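Local coordinates for response regulator receiver protein (Paraburkholderia phymatum, PDB 5TE9) that probably acts as a phosphorylation-switched receiver domain in bacterial two-component signalling, passing a signal on when phosphorylated, at residues Pro27-Ile32 / Thr128-Phe133. Numbering follows the deposited sequence.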
ATOM      1  N   PRO A  27       3.750 -22.702  -9.111  1.00 50.97           N
ATOM      2  CA  PRO A  27       3.979 -21.626 -10.081  1.00 51.17           C
ATOM      3  C   PRO A  27       2.755 -20.762 -10.317  1.00 55.51           C
ATOM      4  O   PRO A  27       2.903 -19.561 -10.544  1.00 50.21           O
ATOM      5  CB  PRO A  27       4.389 -22.382 -11.354  1.00 59.33           C
ATOM      6  CG  PRO A  27       3.803 -23.759 -11.190  1.00 58.20           C
ATOM      7  CD  PRO A  27       3.875 -24.041  -9.720  1.00 58.20           C
ATOM      8  N   THR A  28       1.560 -21.348 -10.307  1.00 56.30           N
ATOM      9  CA  THR A  28       0.337 -20.560 -10.363  1.00 56.81           C
ATOM     10  C   THR A  28       0.273 -19.564  -9.210  1.00 59.01           C
ATOM     11  O   THR A  28      -0.040 -18.385  -9.412  1.00 61.58           O
ATOM     12  CB  THR A  28      -0.874 -21.485 -10.320  1.00 63.81           C
ATOM     13  OG1 THR A  28      -0.995 -22.173 -11.569  1.00 70.68           O
ATOM     14  CG2 THR A  28      -2.136 -20.684 -10.036  1.00 66.48           C
ATOM     15  N   ASP A  29       0.575 -20.025  -7.992  1.00 48.12           N
ATOM     16  CA  ASP A  29       0.485 -19.160  -6.819  1.00 50.68           C
ATOM     17  C   ASP A  29       1.606 -18.129  -6.796  1.00 49.52           C
ATOM     18  O   ASP A  29       1.385 -16.986  -6.371  1.00 45.04           O
ATOM     19  CB  ASP A  29       0.483 -19.998  -5.542  1.00 50.50           C
ATOM     20  CG  ASP A  29      -0.817 -20.752  -5.352  1.00 63.88           C
ATOM     21  OD1 ASP A  29      -1.882 -20.178  -5.665  1.00 74.73           O
ATOM     22  OD2 ASP A  29      -0.778 -21.914  -4.900  1.00 71.91           O
ATOM     23  N   VAL A  30       2.809 -18.499  -7.259  1.00 41.78           N
ATOM     24  CA  VAL A  30       3.864 -17.494  -7.409  1.00 47.02           C
ATOM     25  C   VAL A  30       3.441 -16.436  -8.420  1.00 50.12           C
ATOM     26  O   VAL A  30       3.716 -15.239  -8.250  1.00 51.82           O
ATOM     27  CB  VAL A  30       5.196 -18.153  -7.810  1.00 48.28           C
ATOM     28  CG1 VAL A  30       6.146 -17.121  -8.399  1.00 40.70           C
ATOM     29  CG2 VAL A  30       5.833 -18.828  -6.613  1.00 44.20           C
ATOM     30  N   MET A  31       2.748 -16.862  -9.480  1.00 53.95           N
ATOM     31  CA  MET A  31       2.293 -15.933 -10.506  1.00 55.33           C
ATOM     32  C   MET A  31       1.319 -14.907  -9.928  1.00 52.20           C
ATOM     33  O   MET A  31       1.407 -13.718 -10.240  1.00 46.25           O
ATOM     34  CB  MET A  31       1.654 -16.714 -11.656  1.00 68.00           C
ATOM     35  CG  MET A  31       2.080 -16.242 -13.035  1.00 83.69           C
ATOM     36  SD  MET A  31       3.779 -15.642 -13.043  1.00 88.08           S
ATOM     37  CE  MET A  31       3.560 -14.081 -13.904  1.00 84.81           C
ATOM     38  N   ILE A  32       0.405 -15.353  -9.063  1.00 48.72           N
ATOM     39  CA  ILE A  32      -0.576 -14.462  -8.447  1.00 49.90           C
ATOM     40  C   ILE A  32       0.106 -13.362  -7.640  1.00 47.59           C
ATOM     41  O   ILE A  32      -0.284 -12.189  -7.702  1.00 47.72           O
ATOM     42  CB  ILE A  32      -1.549 -15.282  -7.582  1.00 51.68           C
ATOM     43  CG1 ILE A  32      -2.460 -16.116  -8.483  1.00 54.50           C
ATOM     44  CG2 ILE A  32      -2.336 -14.378  -6.631  1.00 45.48           C
ATOM     45  CD1 ILE A  32      -3.093 -17.286  -7.782  1.00 55.27           C
ATOM     46  N   THR A 128      -3.992 -17.478   4.500  1.00 50.86           N
ATOM     47  CA  THR A 128      -4.343 -18.472   3.512  1.00 47.47           C
ATOM     48  C   THR A 128      -3.789 -18.063   2.158  1.00 54.83           C
ATOM     49  O   THR A 128      -3.733 -16.879   1.819  1.00 56.00           O
ATOM     50  CB  THR A 128      -5.852 -18.624   3.468  1.00 47.92           C
ATOM     51  OG1 THR A 128      -6.313 -18.788   4.814  1.00 51.86           O
ATOM     52  CG2 THR A 128      -6.248 -19.842   2.665  1.00 51.09           C
ATOM     53  N   LYS A 129      -3.328 -19.027   1.418  1.00 58.39           N
ATOM     54  CA  LYS A 129      -2.842 -18.683   0.104  1.00 57.77           C
ATOM     55  C   LYS A 129      -3.982 -18.798  -0.900  1.00 64.30           C
ATOM     56  O   LYS A 129      -4.998 -19.445  -0.626  1.00 68.26           O
ATOM     57  CB  LYS A 129      -1.669 -19.588  -0.261  1.00 54.30           C
ATOM     58  CG  LYS A 129      -2.068 -20.894  -0.817  1.00 61.23           C
ATOM     59  CD  LYS A 129      -0.857 -21.630  -1.328  1.00 70.41           C
ATOM     60  CE  LYS A 129      -0.306 -22.559  -0.271  1.00 72.65           C
ATOM     61  NZ  LYS A 129       0.453 -23.675  -0.889  1.00 78.78           N
ATOM     62  N   PRO A 130      -3.866 -18.168  -2.079  1.00 62.99           N
ATOM     63  CA  PRO A 130      -2.703 -17.456  -2.613  1.00 55.15           C
ATOM     64  C   PRO A 130      -2.585 -16.066  -2.053  1.00 48.91           C
ATOM     65  O   PRO A 130      -3.533 -15.537  -1.507  1.00 51.45           O
ATOM     66  CB  PRO A 130      -2.978 -17.414  -4.108  1.00 61.69           C
ATOM     67  CG  PRO A 130      -4.454 -17.324  -4.178  1.00 68.74           C
ATOM     68  CD  PRO A 130      -5.000 -18.125  -3.017  1.00 68.20           C
ATOM     69  N   VAL A 131      -1.402 -15.488  -2.201  1.00 39.24           N
ATOM     70  CA  VAL A 131      -1.132 -14.152  -1.695  1.00 37.96           C
ATOM     71  C   VAL A 131      -1.341 -13.199  -2.863  1.00 40.10           C
ATOM     72  O   VAL A 131      -0.411 -12.792  -3.558  1.00 48.05           O
ATOM     73  CB  VAL A 131       0.264 -14.041  -1.095  1.00 41.70           C
ATOM     74  CG1 VAL A 131       0.550 -12.573  -0.714  1.00 36.93           C
ATOM     75  CG2 VAL A 131       0.363 -14.959   0.101  1.00 40.18           C
ATOM     76  N   ASP A 132      -2.599 -12.824  -3.077  1.00 42.82           N
ATOM     77  CA  ASP A 132      -2.916 -11.679  -3.913  1.00 46.91           C
ATOM     78  C   ASP A 132      -2.708 -10.402  -3.102  1.00 48.01           C
ATOM     79  O   ASP A 132      -2.264 -10.432  -1.955  1.00 44.76           O
ATOM     80  CB  ASP A 132      -4.342 -11.796  -4.442  1.00 55.46           C
ATOM     81  CG  ASP A 132      -5.365 -11.484  -3.391  1.00 64.40           C
ATOM     82  OD1 ASP A 132      -6.398 -10.869  -3.733  1.00 74.94           O
ATOM     83  OD2 ASP A 132      -5.108 -11.820  -2.214  1.00 63.29           O
ATOM     84  N   PHE A 133      -3.035  -9.255  -3.695  1.00 51.01           N
ATOM     85  CA  PHE A 133      -2.735  -7.985  -3.039  1.00 44.66           C
ATOM     86  C   PHE A 133      -3.562  -7.809  -1.772  1.00 41.97           C
ATOM     87  O   PHE A 133      -3.062  -7.292  -0.771  1.00 45.36           O
ATOM     88  CB  PHE A 133      -2.960  -6.817  -4.001  1.00 51.06           C
ATOM     89  CG  PHE A 133      -2.589  -5.475  -3.427  1.00 40.12           C
ATOM     90  CD1 PHE A 133      -1.260  -5.154  -3.187  1.00 42.50           C
ATOM     91  CD2 PHE A 133      -3.560  -4.537  -3.145  1.00 47.20           C
ATOM     92  CE1 PHE A 133      -0.905  -3.921  -2.677  1.00 39.11           C
ATOM     93  CE2 PHE A 133      -3.222  -3.291  -2.622  1.00 47.12           C
ATOM     94  CZ  PHE A 133      -1.887  -2.987  -2.391  1.00 42.59           C
TER
HETATM   95  O   HOH W   1       0.984 -16.696  -3.370  1.00 46.38           O
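Ile-32 spreads its two branches over Pro-130 to Asp-132. With CG1 anti to the carbonyl carbon (chi1 -71°), CB sends one arm toward Pro-130, where CD1 at its end lies 3.7 Å from Pro-130 CB and also touches CG of that ring; the other arm, CG2, reaches the backbone of Asp-132 and sits 3.9 Å from Asp-132 CB. One turn earlier, Asp-29 flanks the same proline: its OD1 comes within 3.4 Å of Pro-130 CB, a van der Waals contact with a CH2, while OD2 lies 3.6 Å from Lys-129 CD. The lysine chain crosses the aspartate at about a right angle and bends at chi3, and its ammonium group, whose modelled position is less certain, is paired in a salt bridge with Asp-77, the predicted phosphorylation site, unmodified here. No direct hydrogen bond joins the two segments. Instead, a water donates to Asp-29 O at 3.0 Å and accepts from Val-131 N at 2.9 Å, bridging helix and loop. The cis peptide between Lys-129 and Pro-130 matches the Lys-Pro pair of CheY-like receivers, whose lysine reaches the phosphoacceptor. Beyond it, Asp-132 N-caps helix 133-142 by accepting from Arg-135 N. The contact thus packs the first turns of helix 27-39 against the loop that leads from strand 126-128, outermost in the parallel sheet of this chain, into helix 133-142.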